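Local coordinates for transferrin binding protein B (Actinobacillus suis, PDB 3PQU), which probably captures host transferrin at the bacterial surface, as an outer-membrane lipoprotein that serves iron acquisition, at residues K114-Q119 / K173-F178; I153-T158 / A308-T313; Y437-T442 / P540-L545; F402-Q407 / I454-N459. All blocks are in the same frame, centred on the assembly; numbering follows the deposited sequence.

Contact 1: residues K114-Q119 / K173-F178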
loop_
_atom_site.group_PDB
_atom_site.type_symbol
_atom_site.label_atom_id
_atom_site.label_comp_id
_atom_site.label_asym_id
_atom_site.label_seq_id
_atom_site.Cartn_x
_atom_site.Cartn_y
_atom_site.Cartn_z
ATOM N N LYS A 114 24.240 2.960 6.286
ATOM C CA LYS A 114 23.355 1.793 6.305
ATOM C C LYS A 114 22.642 1.627 7.651
ATOM O O LYS A 114 22.060 0.572 7.939
ATOM C CB LYS A 114 24.106 0.525 5.870
ATOM C CG LYS A 114 24.782 0.689 4.504
ATOM C CD LYS A 114 25.309 -0.621 3.934
ATOM C CE LYS A 114 26.623 -1.014 4.601
ATOM N NZ LYS A 114 26.984 -2.413 4.266
ATOM N N LYS A 115 22.692 2.676 8.475
ATOM C CA LYS A 115 21.904 2.711 9.716
ATOM C C LYS A 115 20.687 3.579 9.441
ATOM O O LYS A 115 20.773 4.808 9.403
ATOM C CB LYS A 115 22.720 3.288 10.883
ATOM C CG LYS A 115 23.937 2.471 11.257
ATOM C CD LYS A 115 24.799 3.179 12.315
ATOM C CE LYS A 115 26.002 2.311 12.689
ATOM N NZ LYS A 115 26.907 2.986 13.658
ATOM N N ARG A 116 19.561 2.933 9.190
ATOM C CA ARG A 116 18.381 3.644 8.720
ATOM C C ARG A 116 17.200 3.217 9.575
ATOM O O ARG A 116 16.616 2.156 9.374
ATOM C CB ARG A 116 18.119 3.323 7.251
ATOM C CG ARG A 116 19.311 3.593 6.321
ATOM C CD ARG A 116 18.891 3.355 4.884
ATOM N NE ARG A 116 19.963 3.613 3.925
ATOM C CZ ARG A 116 19.785 3.636 2.611
ATOM N NH1 ARG A 116 18.570 3.424 2.105
ATOM N NH2 ARG A 116 20.822 3.863 1.808
ATOM N N ASN A 117 16.847 4.065 10.520
ATOM C CA ASN A 117 15.868 3.715 11.547
ATOM C C ASN A 117 14.440 3.978 11.097
ATOM O O ASN A 117 13.874 5.019 11.423
ATOM C CB ASN A 117 16.160 4.497 12.836
ATOM C CG ASN A 117 15.271 4.070 14.003
ATOM O OD1 ASN A 117 15.017 2.881 14.213
ATOM N ND2 ASN A 117 14.808 5.047 14.779
ATOM N N LEU A 118 13.872 3.038 10.340
ATOM C CA LEU A 118 12.479 3.118 9.904
ATOM C C LEU A 118 11.722 1.972 10.531
ATOM O O LEU A 118 12.288 0.900 10.748
ATOM C CB LEU A 118 12.378 3.030 8.378
ATOM C CG LEU A 118 13.176 4.116 7.664
ATOM C CD1 LEU A 118 13.229 3.864 6.152
ATOM C CD2 LEU A 118 12.556 5.459 7.989
ATOM N N GLN A 119 10.446 2.186 10.822
ATOM C CA GLN A 119 9.665 1.157 11.479
ATOM C C GLN A 119 8.765 0.401 10.509
ATOM O O GLN A 119 8.481 -0.774 10.713
ATOM C CB GLN A 119 8.822 1.760 12.619
ATOM C CG GLN A 119 7.906 0.748 13.271
ATOM C CD GLN A 119 7.166 1.290 14.493
ATOM O OE1 GLN A 119 7.171 2.496 14.767
ATOM N NE2 GLN A 119 6.530 0.392 15.234
ATOM N N LYS A 173 12.158 13.158 6.595
ATOM C CA LYS A 173 13.568 13.076 6.209
ATOM C C LYS A 173 14.016 11.630 6.071
ATOM O O LYS A 173 13.570 10.761 6.826
ATOM C CB LYS A 173 14.449 13.782 7.239
ATOM C CG LYS A 173 14.197 15.269 7.391
ATOM C CD LYS A 173 15.158 15.877 8.422
ATOM C CE LYS A 173 15.282 17.380 8.227
ATOM N NZ LYS A 173 16.249 17.978 9.200
ATOM N N GLY A 174 14.912 11.373 5.122
ATOM C CA GLY A 174 15.369 10.014 4.867
ATOM C C GLY A 174 16.455 9.912 3.799
ATOM O O GLY A 174 17.361 10.738 3.711
ATOM N N THR A 175 16.350 8.892 2.964
ATOM C CA THR A 175 17.373 8.623 1.973
ATOM C C THR A 175 16.751 8.481 0.591
ATOM O O THR A 175 15.530 8.547 0.432
ATOM C CB THR A 175 18.099 7.289 2.276
ATOM O OG1 THR A 175 17.139 6.227 2.305
ATOM C CG2 THR A 175 18.843 7.352 3.623
ATOM N N TRP A 176 17.613 8.305 -0.405
ATOM C CA TRP A 176 17.191 7.810 -1.711
ATOM C C TRP A 176 18.309 6.927 -2.229
ATOM O O TRP A 176 19.411 6.949 -1.686
ATOM C CB TRP A 176 16.838 8.953 -2.695
ATOM C CG TRP A 176 17.970 9.884 -3.044
ATOM C CD1 TRP A 176 18.612 10.780 -2.203
ATOM C CD2 TRP A 176 18.560 10.061 -4.336
ATOM N NE1 TRP A 176 19.573 11.481 -2.906
ATOM C CE2 TRP A 176 19.558 11.061 -4.213
ATOM C CE3 TRP A 176 18.320 9.495 -5.598
ATOM C CZ2 TRP A 176 20.335 11.477 -5.294
ATOM C CZ3 TRP A 176 19.089 9.915 -6.676
ATOM C CH2 TRP A 176 20.089 10.897 -6.513
ATOM N N ASP A 177 18.013 6.142 -3.266
ATOM C CA ASP A 177 18.975 5.199 -3.866
ATOM C C ASP A 177 18.595 4.976 -5.331
ATOM O O ASP A 177 17.474 5.280 -5.732
ATOM C CB ASP A 177 18.952 3.858 -3.132
ATOM C CG ASP A 177 19.636 3.925 -1.786
ATOM O OD1 ASP A 177 18.941 3.945 -0.750
ATOM O OD2 ASP A 177 20.876 3.980 -1.775
ATOM N N PHE A 178 19.521 4.449 -6.128
ATOM C CA PHE A 178 19.296 4.367 -7.569
ATOM C C PHE A 178 20.203 3.371 -8.277
ATOM O O PHE A 178 21.255 3.006 -7.766
ATOM C CB PHE A 178 19.520 5.758 -8.193
ATOM C CG PHE A 178 20.945 6.284 -8.020
ATOM C CD1 PHE A 178 21.938 5.954 -8.942
ATOM C CD2 PHE A 178 21.285 7.075 -6.927
ATOM C CE1 PHE A 178 23.268 6.400 -8.796
ATOM C CE2 PHE A 178 22.609 7.558 -6.780
ATOM C CZ PHE A 178 23.604 7.208 -7.721
#
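The guanidinium of R116 carries one face on T175 and offers its edge to D177. Over the centre of that face sits the T175 methyl, CG2, 3.9 Å above the plane; at the edge lies the D177 carboxylate, its plane only 10° from that of the guanidinium. The grip is end-on but uneven, since both terminal nitrogens turn to one oxygen: R116 NH1 reaches D177 OD1 at 2.9 Å and R116 NH2 reaches the same OD1 at 3.2 Å. The second bond is the more bent, 139° at the hydrogen, and uses the syn lone pair of OD1. This salt bridge ties the loop between strands 103-105 and 121-128 of the N-lobe handle to strand 170-183 of the neighbouring beta barrel. An extended chain from CG to NE carries the arginine head across to the strand. T175 OG1 also comes near, 3.2 Å from R116 NH1, yet the angle is too poor for a hydrogen bond. Second-shell bonds fix both groups: R116 NE donates to the carbonyl of D113, whereas D177 OD2 pairs with the S204 hydroxyl. Y125 of strand 121-128 packs against both R116 and D177.

Contact 2: residues I153-T158 / A308-T313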
loop_
_atom_site.group_PDB
_atom_site.type_symbol
_atom_site.label_atom_id
_atom_site.label_comp_id
_atom_site.label_asym_id
_atom_site.label_seq_id
_atom_site.Cartn_x
_atom_site.Cartn_y
_atom_site.Cartn_z
ATOM N N ILE A 153 17.692 -2.748 -6.524
ATOM C CA ILE A 153 17.288 -1.494 -5.886
ATOM C C ILE A 153 15.810 -1.684 -5.557
ATOM O O ILE A 153 15.072 -2.235 -6.367
ATOM C CB ILE A 153 17.450 -0.324 -6.845
ATOM C CG1 ILE A 153 18.908 -0.258 -7.379
ATOM C CG2 ILE A 153 17.015 0.984 -6.179
ATOM C CD1 ILE A 153 20.012 -0.157 -6.293
ATOM N N TYR A 154 15.359 -1.256 -4.387
ATOM C CA TYR A 154 13.964 -1.510 -4.044
ATOM C C TYR A 154 13.441 -0.556 -2.980
ATOM O O TYR A 154 14.210 0.137 -2.313
ATOM C CB TYR A 154 13.801 -2.952 -3.538
ATOM C CG TYR A 154 14.220 -3.100 -2.074
ATOM C CD1 TYR A 154 13.264 -3.158 -1.048
ATOM C CD2 TYR A 154 15.555 -3.121 -1.716
ATOM C CE1 TYR A 154 13.647 -3.275 0.291
ATOM C CE2 TYR A 154 15.951 -3.234 -0.375
ATOM C CZ TYR A 154 14.987 -3.300 0.613
ATOM O OH TYR A 154 15.370 -3.412 1.926
ATOM N N TYR A 155 12.124 -0.560 -2.814
ATOM C CA TYR A 155 11.521 -0.116 -1.569
ATOM C C TYR A 155 10.390 -1.070 -1.224
ATOM O O TYR A 155 9.788 -1.690 -2.102
ATOM C CB TYR A 155 11.018 1.363 -1.645
ATOM C CG TYR A 155 9.665 1.555 -2.330
ATOM C CD1 TYR A 155 8.475 1.445 -1.612
ATOM C CD2 TYR A 155 9.583 1.861 -3.689
ATOM C CE1 TYR A 155 7.231 1.628 -2.239
ATOM C CE2 TYR A 155 8.351 2.035 -4.322
ATOM C CZ TYR A 155 7.174 1.916 -3.587
ATOM O OH TYR A 155 5.942 2.102 -4.198
ATOM N N LEU A 156 10.093 -1.185 0.061
ATOM C CA LEU A 156 8.978 -2.013 0.494
ATOM C C LEU A 156 8.389 -1.440 1.770
ATOM O O LEU A 156 9.115 -1.157 2.718
ATOM C CB LEU A 156 9.460 -3.441 0.761
ATOM C CG LEU A 156 8.420 -4.419 1.283
ATOM C CD1 LEU A 156 7.301 -4.589 0.253
ATOM C CD2 LEU A 156 9.075 -5.753 1.593
ATOM N N GLY A 157 7.076 -1.275 1.800
ATOM C CA GLY A 157 6.430 -0.721 2.967
ATOM C C GLY A 157 5.372 -1.653 3.502
ATOM O O GLY A 157 4.922 -2.571 2.810
ATOM N N THR A 158 4.977 -1.418 4.748
ATOM C CA THR A 158 3.927 -2.203 5.363
ATOM C C THR A 158 2.915 -1.264 5.999
ATOM O O THR A 158 3.234 -0.120 6.321
ATOM C CB THR A 158 4.502 -3.194 6.407
ATOM O OG1 THR A 158 3.453 -4.040 6.909
ATOM C CG2 THR A 158 5.125 -2.438 7.561
ATOM N N ALA A 308 7.457 6.240 1.195
ATOM C CA ALA A 308 8.423 5.639 0.286
ATOM C C ALA A 308 7.881 5.643 -1.127
ATOM O O ALA A 308 6.656 5.634 -1.343
ATOM C CB ALA A 308 8.780 4.199 0.730
ATOM N N GLY A 309 8.789 5.668 -2.099
ATOM C CA GLY A 309 8.352 5.607 -3.484
ATOM C C GLY A 309 9.495 5.386 -4.442
ATOM O O GLY A 309 10.606 5.032 -4.022
ATOM N N LYS A 310 9.203 5.556 -5.726
ATOM C CA LYS A 310 10.175 5.305 -6.768
ATOM C C LYS A 310 9.895 6.169 -7.996
ATOM O O LYS A 310 8.788 6.685 -8.157
ATOM C CB LYS A 310 10.194 3.803 -7.129
ATOM C CG LYS A 310 8.917 3.253 -7.815
ATOM C CD LYS A 310 8.784 3.750 -9.256
ATOM C CE LYS A 310 7.820 2.906 -10.060
ATOM N NZ LYS A 310 6.416 2.971 -9.552
ATOM N N PHE A 311 10.903 6.351 -8.849
ATOM C CA PHE A 311 10.649 6.922 -10.155
ATOM C C PHE A 311 11.560 6.331 -11.215
ATOM O O PHE A 311 12.578 5.726 -10.889
ATOM C CB PHE A 311 10.689 8.469 -10.133
ATOM C CG PHE A 311 12.053 9.057 -9.832
ATOM C CD1 PHE A 311 12.978 9.249 -10.845
ATOM C CD2 PHE A 311 12.396 9.441 -8.532
ATOM C CE1 PHE A 311 14.232 9.826 -10.559
ATOM C CE2 PHE A 311 13.634 10.014 -8.247
ATOM C CZ PHE A 311 14.542 10.204 -9.262
ATOM N N PHE A 312 11.151 6.475 -12.477
ATOM C CA PHE A 312 11.848 5.920 -13.623
ATOM C C PHE A 312 11.978 7.043 -14.664
ATOM O O PHE A 312 10.970 7.614 -15.087
ATOM C CB PHE A 312 11.040 4.724 -14.150
ATOM C CG PHE A 312 11.708 3.946 -15.259
ATOM C CD1 PHE A 312 13.079 3.696 -15.237
ATOM C CD2 PHE A 312 10.947 3.418 -16.312
ATOM C CE1 PHE A 312 13.688 2.952 -16.252
ATOM C CE2 PHE A 312 11.545 2.656 -17.320
ATOM C CZ PHE A 312 12.919 2.422 -17.291
ATOM N N THR A 313 13.207 7.381 -15.062
ATOM C CA THR A 313 13.398 8.572 -15.890
ATOM C C THR A 313 12.810 8.375 -17.286
ATOM O O THR A 313 12.614 7.241 -17.735
ATOM C CB THR A 313 14.863 9.081 -15.934
ATOM O OG1 THR A 313 15.721 8.075 -16.477
ATOM C CG2 THR A 313 15.359 9.508 -14.527
HETATM O O HOH W 1 5.517 2.869 -6.897
#
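Y155 lays one face of its ring over the backbone of A308 and G309. G309 CA makes the CH-pi contact, 3.9 Å from the centroid of the Y155 ring and 20° off its normal, displaced toward the rim. Nearer the root of the ring, A308 CB packs against Y155 CD1 at 3.6 Å. On the other flank the G309 carbonyl oxygen approaches Y155 CD2 at 3.3 Å, while the methylene CG of K310 meets the ring edge-on, 3.7 Å from Y155 CE2. The tyrosine thus lies against the main chain itself, with G309 CA and the atoms of the G309 carbonyl its nearest backbone neighbours on that strand.

K310 bends at chi2 (72°) and again at chi4, which leads its amine away from the ring, to a water that also meets the phenol. This water is 2.8 Å from Y155 OH and accepts from K310 NZ, also at 2.8 Å. The amine is held further by the carbonyl of L37, and R274 adds a weak hydrogen bond to the phenol, so these buried polar tips have several partners.

E296 and Y300 of strand 292-300 also touch the tyrosine. The two strands run roughly antiparallel, 147° between their directions, but belong to different sheets: 150-157 is the middle strand of the five-stranded handle sheet, flanked by 43-47 and 121-128, and 306-312 is a barrel strand between 292-300 and 318-326.

Contact 3: residues Y437-T442 / P540-L545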
loop_
_atom_site.group_PDB
_atom_site.type_symbol
_atom_site.label_atom_id
_atom_site.label_comp_id
_atom_site.label_asym_id
_atom_site.label_seq_id
_atom_site.Cartn_x
_atom_site.Cartn_y
_atom_site.Cartn_z
ATOM N N TYR A 437 -31.553 12.575 8.244
ATOM C CA TYR A 437 -31.601 11.820 6.993
ATOM C C TYR A 437 -31.814 10.325 7.219
ATOM O O TYR A 437 -31.501 9.795 8.287
ATOM C CB TYR A 437 -30.322 12.060 6.178
ATOM C CG TYR A 437 -30.118 13.512 5.807
ATOM C CD1 TYR A 437 -30.505 13.993 4.564
ATOM C CD2 TYR A 437 -29.556 14.408 6.709
ATOM C CE1 TYR A 437 -30.329 15.323 4.224
ATOM C CE2 TYR A 437 -29.377 15.739 6.376
ATOM C CZ TYR A 437 -29.765 16.190 5.133
ATOM O OH TYR A 437 -29.592 17.512 4.794
ATOM N N LYS A 438 -32.355 9.651 6.207
ATOM C CA LYS A 438 -32.577 8.210 6.277
ATOM C C LYS A 438 -31.571 7.442 5.413
ATOM O O LYS A 438 -31.222 7.880 4.316
ATOM C CB LYS A 438 -34.003 7.866 5.843
ATOM C CG LYS A 438 -34.393 6.409 6.061
ATOM C CD LYS A 438 -34.560 6.092 7.540
ATOM C CE LYS A 438 -35.128 4.698 7.752
ATOM N NZ LYS A 438 -35.543 4.475 9.166
ATOM N N TYR A 439 -31.111 6.300 5.915
ATOM C CA TYR A 439 -30.192 5.440 5.174
ATOM C C TYR A 439 -30.734 4.018 5.137
ATOM O O TYR A 439 -31.063 3.451 6.176
ATOM C CB TYR A 439 -28.812 5.422 5.838
ATOM C CG TYR A 439 -27.989 6.685 5.680
ATOM C CD1 TYR A 439 -26.856 6.699 4.871
ATOM C CD2 TYR A 439 -28.323 7.851 6.357
ATOM C CE1 TYR A 439 -26.084 7.844 4.729
ATOM C CE2 TYR A 439 -27.561 9.001 6.221
ATOM C CZ TYR A 439 -26.439 8.992 5.405
ATOM O OH TYR A 439 -25.667 10.127 5.255
ATOM N N VAL A 440 -30.823 3.436 3.946
ATOM C CA VAL A 440 -31.229 2.040 3.832
ATOM C C VAL A 440 -30.221 1.217 3.035
ATOM O O VAL A 440 -29.663 1.688 2.046
ATOM C CB VAL A 440 -32.638 1.879 3.209
ATOM C CG1 VAL A 440 -33.639 2.834 3.867
ATOM C CG2 VAL A 440 -32.587 2.102 1.713
ATOM N N GLY A 441 -29.996 -0.012 3.486
ATOM C CA GLY A 441 -29.102 -0.939 2.815
ATOM C C GLY A 441 -29.377 -2.367 3.250
ATOM O O GLY A 441 -30.510 -2.716 3.623
ATOM N N THR A 442 -28.336 -3.191 3.204
ATOM C CA THR A 442 -28.427 -4.588 3.597
ATOM C C THR A 442 -27.203 -4.926 4.449
ATOM O O THR A 442 -26.553 -4.018 4.967
ATOM C CB THR A 442 -28.520 -5.504 2.363
ATOM O OG1 THR A 442 -28.813 -6.843 2.773
ATOM C CG2 THR A 442 -27.211 -5.471 1.557
ATOM N N PRO A 540 -18.186 11.696 -1.103
ATOM C CA PRO A 540 -18.052 13.156 -1.151
ATOM C C PRO A 540 -18.761 13.877 -0.015
ATOM O O PRO A 540 -18.171 14.784 0.573
ATOM C CB PRO A 540 -18.724 13.519 -2.475
ATOM C CG PRO A 540 -18.534 12.323 -3.324
ATOM C CD PRO A 540 -18.587 11.134 -2.405
ATOM N N THR A 541 -20.000 13.494 0.290
ATOM C CA THR A 541 -20.777 14.186 1.308
ATOM C C THR A 541 -21.506 13.242 2.266
ATOM O O THR A 541 -22.642 13.517 2.670
ATOM C CB THR A 541 -21.799 15.175 0.661
ATOM O OG1 THR A 541 -22.593 14.490 -0.325
ATOM C CG2 THR A 541 -21.067 16.344 -0.011
ATOM N N ALA A 542 -20.856 12.138 2.613
ATOM C CA ALA A 542 -21.398 11.177 3.569
ATOM C C ALA A 542 -22.681 10.509 3.084
ATOM O O ALA A 542 -23.489 10.072 3.888
ATOM C CB ALA A 542 -21.618 11.843 4.939
ATOM N N GLY A 543 -22.853 10.413 1.771
ATOM C CA GLY A 543 -24.034 9.787 1.199
ATOM C C GLY A 543 -24.128 8.279 1.381
ATOM O O GLY A 543 -25.127 7.667 1.001
ATOM N N GLU A 544 -23.082 7.684 1.945
ATOM C CA GLU A 544 -23.064 6.259 2.262
ATOM C C GLU A 544 -22.467 6.043 3.646
ATOM O O GLU A 544 -21.545 6.750 4.048
ATOM C CB GLU A 544 -22.245 5.485 1.220
ATOM C CG GLU A 544 -22.733 5.673 -0.208
ATOM C CD GLU A 544 -21.777 5.113 -1.260
ATOM O OE1 GLU A 544 -20.749 4.501 -0.896
ATOM O OE2 GLU A 544 -22.062 5.285 -2.465
ATOM N N LEU A 545 -22.998 5.075 4.380
ATOM C CA LEU A 545 -22.404 4.707 5.654
ATOM C C LEU A 545 -22.260 3.196 5.712
ATOM O O LEU A 545 -22.938 2.463 4.981
ATOM C CB LEU A 545 -23.244 5.229 6.823
ATOM C CG LEU A 545 -24.561 4.523 7.146
ATOM C CD1 LEU A 545 -24.303 3.320 8.028
ATOM C CD2 LEU A 545 -25.494 5.483 7.844
#
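Y439 and L545 meet inside the C-lobe beta barrel, where strand 436-448 faces the start of strand 544-551 and the turn leading into it. From its root outward the tyrosine first meets the leucine: Y439 CB lies 3.9 Å from L545 CD2. CG and CD1 come closer to that same methyl, with Y439 CD1 and L545 CD2 3.5 Å apart. The methyl stands over one ring face in a CH-pi contact, its CD2 3.7 Å from the centroid of the Y439 ring and 23° off the normal. L545 CG takes the position between its own backbone N and carbonyl carbon (chi1 74°), and that first torsion, together with the second, puts CD2 over the ring. Further along, Y439 CE1 passes the turn, 3.5 Å from A542 O and 3.9 Å from G543 O.

F469 and V471 of strand 467-472 touch both Y439 and L545, extending this apolar packing across the barrel interior; A564 of strand 557-568 touches the tyrosine as well. At the tip the polar end is satisfied by the turn's backbone: Y439 OH donates to A542 O at 2.6 Å, in the plane of the phenol ring but tilted 25° from the plane of that carbonyl.

Contact 4: residues F402-Q407 / I454-N459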
loop_
_atom_site.group_PDB
_atom_site.type_symbol
_atom_site.label_atom_id
_atom_site.label_comp_id
_atom_site.label_asym_id
_atom_site.label_seq_id
_atom_site.Cartn_x
_atom_site.Cartn_y
_atom_site.Cartn_z
ATOM N N PHE A 402 -18.802 -4.164 0.954
ATOM C CA PHE A 402 -18.682 -5.176 1.988
ATOM C C PHE A 402 -19.137 -6.507 1.408
ATOM O O PHE A 402 -19.723 -6.556 0.328
ATOM C CB PHE A 402 -19.498 -4.806 3.227
ATOM C CG PHE A 402 -20.992 -4.745 2.991
ATOM C CD1 PHE A 402 -21.801 -5.834 3.281
ATOM C CD2 PHE A 402 -21.587 -3.599 2.484
ATOM C CE1 PHE A 402 -23.174 -5.777 3.072
ATOM C CE2 PHE A 402 -22.966 -3.539 2.267
ATOM C CZ PHE A 402 -23.757 -4.626 2.564
ATOM N N GLY A 403 -18.858 -7.590 2.112
ATOM C CA GLY A 403 -19.310 -8.883 1.648
ATOM C C GLY A 403 -18.640 -10.037 2.348
ATOM O O GLY A 403 -18.156 -9.898 3.474
ATOM N N GLN A 404 -18.620 -11.180 1.672
ATOM C CA GLN A 404 -18.004 -12.377 2.209
ATOM C C GLN A 404 -16.725 -12.680 1.452
ATOM O O GLN A 404 -16.583 -12.335 0.276
ATOM C CB GLN A 404 -18.958 -13.555 2.074
ATOM C CG GLN A 404 -20.402 -13.210 2.329
ATOM C CD GLN A 404 -21.329 -14.343 1.939
ATOM O OE1 GLN A 404 -21.091 -15.500 2.284
ATOM N NE2 GLN A 404 -22.387 -14.018 1.208
ATOM N N LEU A 405 -15.794 -13.330 2.133
ATOM C CA LEU A 405 -14.552 -13.741 1.505
ATOM C C LEU A 405 -14.092 -15.035 2.142
ATOM O O LEU A 405 -14.088 -15.163 3.366
ATOM C CB LEU A 405 -13.487 -12.663 1.676
ATOM C CG LEU A 405 -12.080 -13.069 1.248
ATOM C CD1 LEU A 405 -11.948 -13.091 -0.279
ATOM C CD2 LEU A 405 -11.084 -12.110 1.863
ATOM N N TRP A 406 -13.720 -16.001 1.313
ATOM C CA TRP A 406 -13.208 -17.261 1.826
ATOM C C TRP A 406 -12.310 -17.957 0.822
ATOM O O TRP A 406 -12.291 -17.611 -0.362
ATOM C CB TRP A 406 -14.356 -18.187 2.250
ATOM C CG TRP A 406 -15.117 -18.823 1.112
ATOM C CD1 TRP A 406 -14.833 -20.011 0.496
ATOM C CD2 TRP A 406 -16.301 -18.318 0.478
ATOM N NE1 TRP A 406 -15.759 -20.270 -0.485
ATOM C CE2 TRP A 406 -16.671 -19.246 -0.517
ATOM C CE3 TRP A 406 -17.082 -17.171 0.652
ATOM C CZ2 TRP A 406 -17.784 -19.060 -1.336
ATOM C CZ3 TRP A 406 -18.189 -16.990 -0.160
ATOM C CH2 TRP A 406 -18.529 -17.929 -1.141
ATOM N N GLN A 407 -11.549 -18.930 1.306
ATOM C CA GLN A 407 -10.851 -19.818 0.407
ATOM C C GLN A 407 -11.714 -21.058 0.249
ATOM O O GLN A 407 -12.239 -21.583 1.231
ATOM C CB GLN A 407 -9.477 -20.192 0.949
ATOM C CG GLN A 407 -8.678 -21.026 -0.028
ATOM C CD GLN A 407 -7.733 -21.970 0.662
ATOM O OE1 GLN A 407 -7.267 -21.699 1.770
ATOM N NE2 GLN A 407 -7.449 -23.098 0.017
ATOM N N ILE A 454 -27.276 -17.084 9.429
ATOM C CA ILE A 454 -26.603 -16.145 8.544
ATOM C C ILE A 454 -27.537 -15.063 8.020
ATOM O O ILE A 454 -28.753 -15.235 7.981
ATOM C CB ILE A 454 -25.916 -16.863 7.358
ATOM C CG1 ILE A 454 -26.917 -17.720 6.583
ATOM C CG2 ILE A 454 -24.766 -17.717 7.847
ATOM C CD1 ILE A 454 -27.694 -16.962 5.534
ATOM N N ALA A 455 -26.950 -13.937 7.634
ATOM C CA ALA A 455 -27.665 -12.896 6.918
ATOM C C ALA A 455 -26.963 -12.712 5.581
ATOM O O ALA A 455 -25.736 -12.631 5.527
ATOM C CB ALA A 455 -27.659 -11.612 7.706
ATOM N N GLU A 456 -27.738 -12.665 4.503
ATOM C CA GLU A 456 -27.177 -12.576 3.162
ATOM C C GLU A 456 -27.661 -11.316 2.456
ATOM O O GLU A 456 -28.859 -11.072 2.346
ATOM C CB GLU A 456 -27.536 -13.822 2.345
ATOM C CG GLU A 456 -26.944 -15.115 2.890
ATOM C CD GLU A 456 -25.810 -15.649 2.034
ATOM O OE1 GLU A 456 -26.000 -15.773 0.806
ATOM O OE2 GLU A 456 -24.733 -15.952 2.592
ATOM N N ALA A 457 -26.716 -10.512 1.983
ATOM C CA ALA A 457 -27.043 -9.239 1.355
ATOM C C ALA A 457 -28.027 -9.409 0.204
ATOM O O ALA A 457 -27.887 -10.319 -0.608
ATOM C CB ALA A 457 -25.779 -8.562 0.869
ATOM N N ASP A 458 -29.025 -8.531 0.143
ATOM C CA ASP A 458 -29.976 -8.526 -0.967
ATOM C C ASP A 458 -30.564 -7.137 -1.169
ATOM O O ASP A 458 -30.291 -6.223 -0.393
ATOM C CB ASP A 458 -31.088 -9.559 -0.750
ATOM C CG ASP A 458 -32.014 -9.199 0.403
ATOM O OD1 ASP A 458 -32.670 -10.113 0.946
ATOM O OD2 ASP A 458 -32.092 -8.007 0.766
ATOM N N ASN A 459 -31.372 -6.983 -2.212
ATOM C CA ASN A 459 -31.986 -5.694 -2.526
ATOM C C ASN A 459 -33.497 -5.653 -2.294
ATOM O O ASN A 459 -34.177 -4.739 -2.766
ATOM C CB ASN A 459 -31.668 -5.285 -3.966
ATOM C CG ASN A 459 -31.948 -6.398 -4.966
ATOM O OD1 ASN A 459 -32.311 -7.516 -4.589
ATOM N ND2 ASN A 459 -31.776 -6.095 -6.249
#
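Handle and barrel of the C-lobe meet here, strand 400-409 of the handle sheet facing the chain just beyond strand 452-455 of the barrel. The touch is light, burying 115 Å² in all, and rests on two pairs of side chains.

In the first, Q404 and E456 cross at about a right angle. Q404 NE2 gives a weak hydrogen bond to E456 OE2, 3.3 Å long and bent to 123° at the hydrogen. Amide and carboxylate planes stand 81° apart, so the two flat ends meet crosswise rather than side by side. Q404 runs out extended beyond CG, whereas E456 is kinked at chi2 (-108°), and that kink swings its carboxylate toward the glutamine.

The second pair is apolar. F402 CE1 rests 4.4 Å from A457 CB, a loose and oblique approach. More of the phenylalanine's surroundings come from other elements: T442 and D444 of strand 436-448, L421 of strand 413-424 and L397 all touch it.

A457 itself is pinned through its backbone, its N to D444 OD1 and its O to the amine of K376, a residue of the handle strand 376-383. Polar and apolar contacts thus sit together at a junction between two beta domains, the handle-and-barrel pairing characteristic of a TbpB lobe.

Overall arrangement
From the N terminus, the handle segments 114-119 and 153-158 come first, and each waits for a partner in the N-lobe barrel: contact 1 closes at 173-178, contact 2 only at 308-313. Their segments alternate, so the two loops cross, and they touch where F178 packs on I153. Together they tie two parts of the N-lobe handle to its barrel. Both are closed before the C-lobe contacts open. There 402-407 of the handle leads, followed by 437-442, 454-459 and 540-545, so contacts 4 and 3 cross too. Contact 4 joins handle to barrel, whereas contact 3 lies within the barrel; T442 touches F402 and A457, linking them. Contacts 2 and 4 remain about 17 Å apart at their nearest atoms.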